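Putative antioxidant defense protein Mlr4105 (Mesorhizobium loti, PDB 3C1L) probably has peroxiredoxin activity in antioxidant defence, as a member of the all-helical AhpD-like clan. Local coordinates at residues B[16-20]-B[42-48]; B[71-75]-B[90-94]; B[77-83]-B[165-170]. All coordinates share one frame; numbering follows the deposited sequence.

Along the chain, contact 1 closes before the other two open, joining the N-terminal ends of helices 18-31 and 45-60 at the edge of the subunit. Contacts 2 and 3 both use helix 67-80, and their segments alternate in sequence: contact 2 pairs the helix with helix 84-98, contact 3 pairs its C-terminal end with helix 152-175. Their centres lie about 11 Å apart and they touch where Phe165 packs on Ala74 and His90, whereas the centre of contact 1 is about 26 Å from that of contact 2 and 25 Å from that of contact 3. Contacts 2 and 3 lie beside the Cys-x-x-Cys motif that begins at Cys83, probably the redox centre; contacts 1 and 3 also border the second subunit.

Contact 1: B[16-20]-B[42-48]; sequences LSEPT and AFDDKKL
Asp45 OD1 is gripped by Thr20 OG1, which donates a hydrogen bond of 2.8 Å across the contact, and by a water whose oxygen lies 2.6 Å from the same OD1. The hydroxyl approaches from above the carboxylate, 49° out of its plane. The water also donates to Ala42 O at 2.7 Å and accepts from Ser17 N at 3.2 Å, so it stitches the backbone of both segments to one carboxylate oxygen. Ser17 OG is modelled too near the carboxylate for its exact place to be trusted. The setting is a meeting of two helix starts in the AhpD-like all-helical fold: Ser17 stands at the N-cap of helix 18-31 and Asp44 at that of helix 45-60, where Asp44 OD1 accepts from Lys46 N at 3.3 Å. With its carboxylate brought to the first turn of helix 18-31, Asp45 may be favoured in its charged form by the dipole of that helix. Thr20 turns its two branches to different uses. OG1, anti to the carbonyl carbon (chi1 -64°), takes the carboxylate, while CG2 meets Leu48 CD2 at 3.7 Å, the two side chains reaching toward each other tip to tip. At the border Leu16 CD2 lies 3.5 Å from Ala42 CB, an apolar touch that Phe24 of helix 18-31 extends by packing on both residues. Lys47 NZ makes a salt bridge back to Asp44, its hydrogen bond long and weak, and a second to Asp57 of the second subunit, whose Trp156 meets the Phe43 ring edge-to-face.

Contact 2: B[71-75]-B[90-94]; sequences EMIAV and HGAAV
Glu71 leaves its helix with CB against Val94 CG2, 3.8 Å away, and CG then passes 3.9 Å from Ala93 CB. A bend at chi2 (-76°) turns the chain so that CD rests close to the same Ala93 methyl, at 3.3 Å from CB, and the carboxylate swings toward His90. There OE1 accepts from His90 ND1 through its syn lone pair in a short bond of 2.6 Å. The N-H points somewhat off the line, with an angle of 147° at the hydrogen, yet OE1 stays near the imidazole plane, at the ring edge; carboxylate and ring planes are 32° apart. OE2, too, faces the methyl of Ala93. One turn along the helix from Glu71, Val75 CG2 presses on the backbone of the opposing helix, 3.3 Å from His90 C, and also touches Val94 CG2. Ala74 CB lies obliquely to the imidazole, 4.1 Å from His90 CG. Tyr55 of helix 45-60 packs on both Glu71 and His90, the Phe165 ring meets the imidazole edge-to-face, and His90 NE2 makes a weak hydrogen bond to a PEG molecule probably derived from the crystallisation liquor. On helix 84-98, His90 follows the Cys-x-x-Cys motif beginning at Cys83, and its pairing with Glu71 is consistent with the AhpD-like active site, where in relatives a glutamate and a histidine are thought to relay protons to the cysteines.

Contact 3: B[77-83]-B[165-170]; sequences VSSINHC and FNMSNR
Asn169 and Asn81 stand with their amide planes almost perpendicular, 83° apart, and Asn81 ND2 donates to Asn169 OD1 at 3.0 Å, arriving in the carbonyl plane on a lone pair. Asn81 ND2 turns its second hydrogen to Asn166 OD1 at 3.3 Å. That amide is also steeply inclined, at 76°, and here the donor sits well above the carbonyl plane rather than on a lone pair. Both acceptors nevertheless lie close to the plane of the Asn81 amide, so the two N-H bonds hold it flat between neighbouring turns of helix 152-175. Asn169, its CG anti to the carbonyl carbon (chi1 -70°), projects toward the end of helix 67-80 and spends its other amide end on Ser78: ND2 donates to OG at 3.1 Å, nearly in the amide plane. With Ser78 OG bonded to Ala74 O, and Asn81 ND2 donating to OD1, the amide of Asn169 is probably fixed in this sense. These bonds join helix 152-175 to the turn where helix 67-80 ends in a Schellman motif at His82 and Cys83 becomes the N-cap of helix 84-98, opening the CxxC motif of the AhpD-like fold; Cys83 CB packs 3.4 Å from Asn169 ND2. Val77 crosses Asn166 at about a right angle, its CG1 lying 3.4 Å from Asn166 ND2, whose hydrogens go to Ala162 O and Thr131 OG1. Arg170 NH1 gives a further bond to Asn166 OD1, at 3.0 Å and in the carbonyl plane, and another to Asn166 O. The remaining guanidinium nitrogens bind Leu130 O and Thr131 O of the second subunit, and a water links Arg170 NH2 to Asn81 OD1.

Contact 1: B[16-20]-B[42-48]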
# COMPACT_ATOMS: atom_id res chain seq x y z
N LEU B 16 5.71 30.44 -31.67
CA LEU B 16 6.95 29.69 -31.55
C LEU B 16 8.09 30.56 -32.04
O LEU B 16 7.93 31.32 -32.99
CB LEU B 16 6.89 28.44 -32.42
CG LEU B 16 5.83 27.40 -32.09
CD1 LEU B 16 5.86 26.32 -33.15
CD2 LEU B 16 6.05 26.82 -30.70
N SER B 17 9.24 30.45 -31.39
CA SER B 17 10.42 31.17 -31.85
C SER B 17 10.80 30.58 -33.18
O SER B 17 10.46 29.44 -33.46
CB SER B 17 11.57 31.04 -30.86
OG SER B 17 11.89 29.68 -30.57
N GLU B 18 11.52 31.33 -34.00
CA GLU B 18 11.97 30.79 -35.28
C GLU B 18 12.90 29.56 -35.17
O GLU B 18 12.83 28.66 -36.03
CB GLU B 18 12.63 31.87 -36.12
CG GLU B 18 11.59 32.70 -36.89
CD GLU B 18 10.80 31.85 -37.88
OE1 GLU B 18 11.11 30.64 -38.05
OE2 GLU B 18 9.88 32.41 -38.50
N PRO B 19 13.77 29.52 -34.14
CA PRO B 19 14.50 28.32 -33.78
C PRO B 19 13.64 27.10 -33.48
O PRO B 19 13.99 26.00 -33.87
CB PRO B 19 15.27 28.76 -32.54
CG PRO B 19 15.52 30.19 -32.74
CD PRO B 19 14.42 30.72 -33.60
N THR B 20 12.52 27.28 -32.79
CA THR B 20 11.64 26.16 -32.46
C THR B 20 10.84 25.66 -33.65
O THR B 20 10.68 24.45 -33.83
CB THR B 20 10.72 26.53 -31.33
OG1 THR B 20 11.53 26.78 -30.18
CG2 THR B 20 9.70 25.42 -31.00
N ALA B 42 7.05 24.30 -25.46
CA ALA B 42 7.39 25.35 -26.43
C ALA B 42 6.98 26.77 -26.00
O ALA B 42 7.33 27.73 -26.68
CB ALA B 42 6.82 25.03 -27.79
N PHE B 43 6.26 26.90 -24.89
CA PHE B 43 5.89 28.24 -24.36
C PHE B 43 7.13 28.96 -23.79
O PHE B 43 7.08 30.16 -23.55
CB PHE B 43 4.80 28.15 -23.27
CG PHE B 43 5.27 27.50 -21.96
CD1 PHE B 43 5.89 28.24 -20.97
CD2 PHE B 43 5.06 26.16 -21.74
CE1 PHE B 43 6.30 27.65 -19.79
CE2 PHE B 43 5.48 25.56 -20.54
CZ PHE B 43 6.10 26.31 -19.58
N ASP B 44 8.22 28.22 -23.60
CA ASP B 44 9.49 28.73 -23.11
C ASP B 44 10.68 27.96 -23.74
O ASP B 44 10.97 26.83 -23.36
CB ASP B 44 9.47 28.53 -21.58
CG ASP B 44 10.50 29.37 -20.84
OD1 ASP B 44 11.49 29.82 -21.44
OD2 ASP B 44 10.28 29.61 -19.64
N ASP B 45 11.38 28.55 -24.71
CA ASP B 45 12.49 27.88 -25.39
C ASP B 45 13.57 27.43 -24.42
O ASP B 45 14.41 26.61 -24.76
CB ASP B 45 13.17 28.81 -26.43
CG ASP B 45 12.43 28.88 -27.76
OD1 ASP B 45 11.30 28.35 -27.85
OD2 ASP B 45 12.99 29.49 -28.71
N LYS B 46 13.55 28.04 -23.23
CA LYS B 46 14.50 27.78 -22.15
C LYS B 46 14.25 26.42 -21.58
O LYS B 46 15.17 25.62 -21.42
CB LYS B 46 14.32 28.85 -21.05
CG LYS B 46 15.52 29.13 -20.17
CD LYS B 46 15.64 30.63 -19.85
CE LYS B 46 17.03 30.99 -19.26
NZ LYS B 46 17.28 32.48 -19.06
N LYS B 47 12.98 26.16 -21.29
CA LYS B 47 12.54 24.90 -20.78
C LYS B 47 12.67 23.78 -21.85
O LYS B 47 13.18 22.71 -21.56
CB LYS B 47 11.08 25.03 -20.32
CG LYS B 47 10.83 26.07 -19.24
CD LYS B 47 9.53 25.78 -18.48
CE LYS B 47 9.17 26.83 -17.42
NZ LYS B 47 10.32 27.56 -16.84
N LEU B 48 12.20 24.05 -23.06
CA LEU B 48 12.27 23.09 -24.17
C LEU B 48 13.70 22.61 -24.35
O LEU B 48 13.96 21.42 -24.38
CB LEU B 48 11.73 23.75 -25.45
CG LEU B 48 11.63 22.96 -26.76
CD1 LEU B 48 10.73 21.74 -26.59
CD2 LEU B 48 11.10 23.87 -27.90
O HOH W 1 8.89 28.88 -28.58

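Contact 2: B[71-75]-B[90-94]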
# COMPACT_ATOMS: atom_id res chain seq x y z
N GLU B 71 14.55 2.31 -23.17
CA GLU B 71 13.11 2.30 -23.48
C GLU B 71 12.36 1.21 -22.69
O GLU B 71 11.17 1.39 -22.38
CB GLU B 71 12.86 2.09 -24.97
CG GLU B 71 13.37 3.21 -25.85
CD GLU B 71 12.51 4.49 -25.81
OE1 GLU B 71 11.49 4.53 -25.08
OE2 GLU B 71 12.86 5.46 -26.51
N MSE B 72 13.00 0.09 -22.37
CA MSE B 72 12.36 -0.95 -21.52
C MSE B 72 12.21 -0.50 -20.10
O MSE B 72 11.18 -0.76 -19.46
CB MSE B 72 13.14 -2.29 -21.51
CG MSE B 72 12.88 -3.15 -22.75
SE MSE B 72 13.92 -4.85 -22.81
CE MSE B 72 13.93 -5.38 -21.03
N ILE B 73 13.21 0.22 -19.59
CA ILE B 73 13.08 0.77 -18.26
C ILE B 73 11.95 1.79 -18.28
O ILE B 73 11.14 1.79 -17.39
CB ILE B 73 14.40 1.41 -17.74
CG1 ILE B 73 15.52 0.35 -17.59
CG2 ILE B 73 14.15 2.13 -16.40
CD1 ILE B 73 16.86 1.01 -17.51
N ALA B 74 11.90 2.64 -19.31
CA ALA B 74 10.86 3.69 -19.41
C ALA B 74 9.47 3.10 -19.32
O ALA B 74 8.60 3.54 -18.54
CB ALA B 74 11.04 4.46 -20.74
N VAL B 75 9.25 2.05 -20.11
CA VAL B 75 7.95 1.41 -20.17
C VAL B 75 7.59 0.62 -18.87
O VAL B 75 6.42 0.60 -18.47
CB VAL B 75 7.84 0.50 -21.40
CG1 VAL B 75 6.50 -0.20 -21.38
CG2 VAL B 75 8.02 1.32 -22.74
N HIS B 90 6.62 5.27 -25.56
CA HIS B 90 7.77 4.41 -25.33
C HIS B 90 7.44 2.94 -25.59
O HIS B 90 8.31 2.17 -25.95
CB HIS B 90 8.36 4.70 -23.95
CG HIS B 90 8.83 6.13 -23.82
ND1 HIS B 90 9.98 6.60 -24.41
CD2 HIS B 90 8.24 7.20 -23.25
CE1 HIS B 90 10.10 7.88 -24.17
NE2 HIS B 90 9.06 8.28 -23.46
N GLY B 91 6.17 2.57 -25.45
CA GLY B 91 5.65 1.33 -26.03
C GLY B 91 5.97 1.22 -27.51
O GLY B 91 6.51 0.20 -27.95
N ALA B 92 5.65 2.27 -28.26
CA ALA B 92 5.94 2.39 -29.72
C ALA B 92 7.44 2.32 -30.00
O ALA B 92 7.83 1.71 -30.95
CB ALA B 92 5.34 3.66 -30.29
N ALA B 93 8.25 2.92 -29.16
CA ALA B 93 9.72 2.85 -29.28
C ALA B 93 10.27 1.42 -29.03
O ALA B 93 11.15 0.94 -29.74
CB ALA B 93 10.37 3.91 -28.31
N VAL B 94 9.71 0.71 -28.06
CA VAL B 94 10.09 -0.69 -27.81
C VAL B 94 9.72 -1.63 -29.01
O VAL B 94 10.54 -2.43 -29.42
CB VAL B 94 9.48 -1.18 -26.46
CG1 VAL B 94 9.33 -2.70 -26.42
CG2 VAL B 94 10.29 -0.65 -25.25

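Contact 3: B[77-83]-B[165-170]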
# COMPACT_ATOMS: atom_id res chain seq x y z
N VAL B 77 8.55 1.27 -15.78
CA VAL B 77 8.21 2.27 -14.81
C VAL B 77 6.84 2.91 -15.09
O VAL B 77 6.02 3.03 -14.21
CB VAL B 77 9.25 3.40 -14.78
CG1 VAL B 77 8.69 4.60 -13.94
CG2 VAL B 77 10.56 2.87 -14.32
N SER B 78 6.62 3.29 -16.34
CA SER B 78 5.34 3.84 -16.83
C SER B 78 4.14 2.90 -16.66
O SER B 78 2.99 3.37 -16.48
CB SER B 78 5.49 4.20 -18.31
OG SER B 78 6.45 5.21 -18.51
N SER B 79 4.41 1.60 -16.72
CA SER B 79 3.40 0.56 -16.47
C SER B 79 2.96 0.52 -15.01
O SER B 79 1.78 0.49 -14.68
CB SER B 79 3.96 -0.81 -16.81
OG SER B 79 2.92 -1.76 -16.73
N ILE B 80 3.92 0.58 -14.12
CA ILE B 80 3.64 0.68 -12.67
C ILE B 80 2.82 1.92 -12.33
O ILE B 80 1.91 1.84 -11.51
CB ILE B 80 4.96 0.67 -11.90
CG1 ILE B 80 5.65 -0.69 -12.07
CG2 ILE B 80 4.75 0.87 -10.44
CD1 ILE B 80 7.09 -0.68 -11.68
N ASN B 81 3.11 3.06 -12.96
CA ASN B 81 2.46 4.33 -12.62
C ASN B 81 1.25 4.60 -13.51
O ASN B 81 0.58 5.60 -13.35
CB ASN B 81 3.44 5.49 -12.72
CG ASN B 81 4.57 5.42 -11.68
OD1 ASN B 81 4.40 4.98 -10.52
ND2 ASN B 81 5.71 5.94 -12.07
N HIS B 82 0.95 3.67 -14.40
CA HIS B 82 -0.20 3.77 -15.29
C HIS B 82 -0.20 5.07 -16.10
O HIS B 82 -1.21 5.74 -16.19
CB HIS B 82 -1.53 3.58 -14.53
CG HIS B 82 -1.71 2.19 -13.97
ND1 HIS B 82 -1.89 1.07 -14.76
CD2 HIS B 82 -1.71 1.75 -12.69
CE1 HIS B 82 -2.03 0.01 -13.98
NE2 HIS B 82 -1.92 0.40 -12.72
N CYS B 83 0.94 5.40 -16.71
CA CYS B 83 1.07 6.61 -17.49
C CYS B 83 0.71 6.40 -18.96
O CYS B 83 1.47 5.83 -19.70
CB CYS B 83 2.50 7.16 -17.44
SG CYS B 83 2.63 8.78 -18.35
N PHE B 165 11.74 8.83 -15.55
CA PHE B 165 10.36 8.41 -15.86
C PHE B 165 9.35 8.53 -14.77
O PHE B 165 8.18 8.81 -15.01
CB PHE B 165 10.36 7.06 -16.60
CG PHE B 165 10.73 7.26 -18.06
CD1 PHE B 165 9.79 7.71 -18.95
CD2 PHE B 165 12.02 7.22 -18.46
CE1 PHE B 165 10.12 7.99 -20.25
CE2 PHE B 165 12.37 7.49 -19.75
CZ PHE B 165 11.41 7.88 -20.66
N ASN B 166 9.81 8.36 -13.54
CA ASN B 166 9.02 8.76 -12.41
C ASN B 166 8.67 10.24 -12.38
O ASN B 166 7.62 10.62 -11.93
CB ASN B 166 9.73 8.33 -11.14
CG ASN B 166 9.47 6.87 -10.84
OD1 ASN B 166 8.41 6.57 -10.32
ND2 ASN B 166 10.37 5.96 -11.26
N MSE B 167 9.57 11.09 -12.89
CA MSE B 167 9.26 12.49 -13.05
C MSE B 167 8.30 12.72 -14.22
O MSE B 167 7.36 13.47 -14.07
CB MSE B 167 10.54 13.35 -13.25
CG MSE B 167 10.27 14.70 -13.89
SE MSE B 167 11.84 15.78 -14.02
CE MSE B 167 10.84 17.47 -14.12
N SER B 168 8.63 12.13 -15.36
CA SER B 168 7.92 12.29 -16.62
C SER B 168 6.47 11.84 -16.50
O SER B 168 5.55 12.50 -17.04
CB SER B 168 8.55 11.40 -17.72
OG SER B 168 9.85 11.81 -18.10
N ASN B 169 6.29 10.67 -15.87
CA ASN B 169 4.94 10.11 -15.62
C ASN B 169 4.10 11.07 -14.80
O ASN B 169 2.91 11.14 -14.94
CB ASN B 169 5.01 8.79 -14.81
CG ASN B 169 5.61 7.59 -15.60
OD1 ASN B 169 5.87 6.57 -15.00
ND2 ASN B 169 5.81 7.73 -16.90
N ARG B 170 4.74 11.79 -13.88
CA ARG B 170 4.02 12.66 -12.96
C ARG B 170 3.69 13.97 -13.66
O ARG B 170 2.60 14.50 -13.48
CB ARG B 170 4.81 12.83 -11.65
CG ARG B 170 4.77 11.56 -10.82
CD ARG B 170 5.55 11.62 -9.55
NE ARG B 170 5.25 10.48 -8.64
CZ ARG B 170 5.81 9.28 -8.69
NH1 ARG B 170 6.73 8.99 -9.61
NH2 ARG B 170 5.44 8.35 -7.83
O HOH W 2 5.89 5.56 -8.43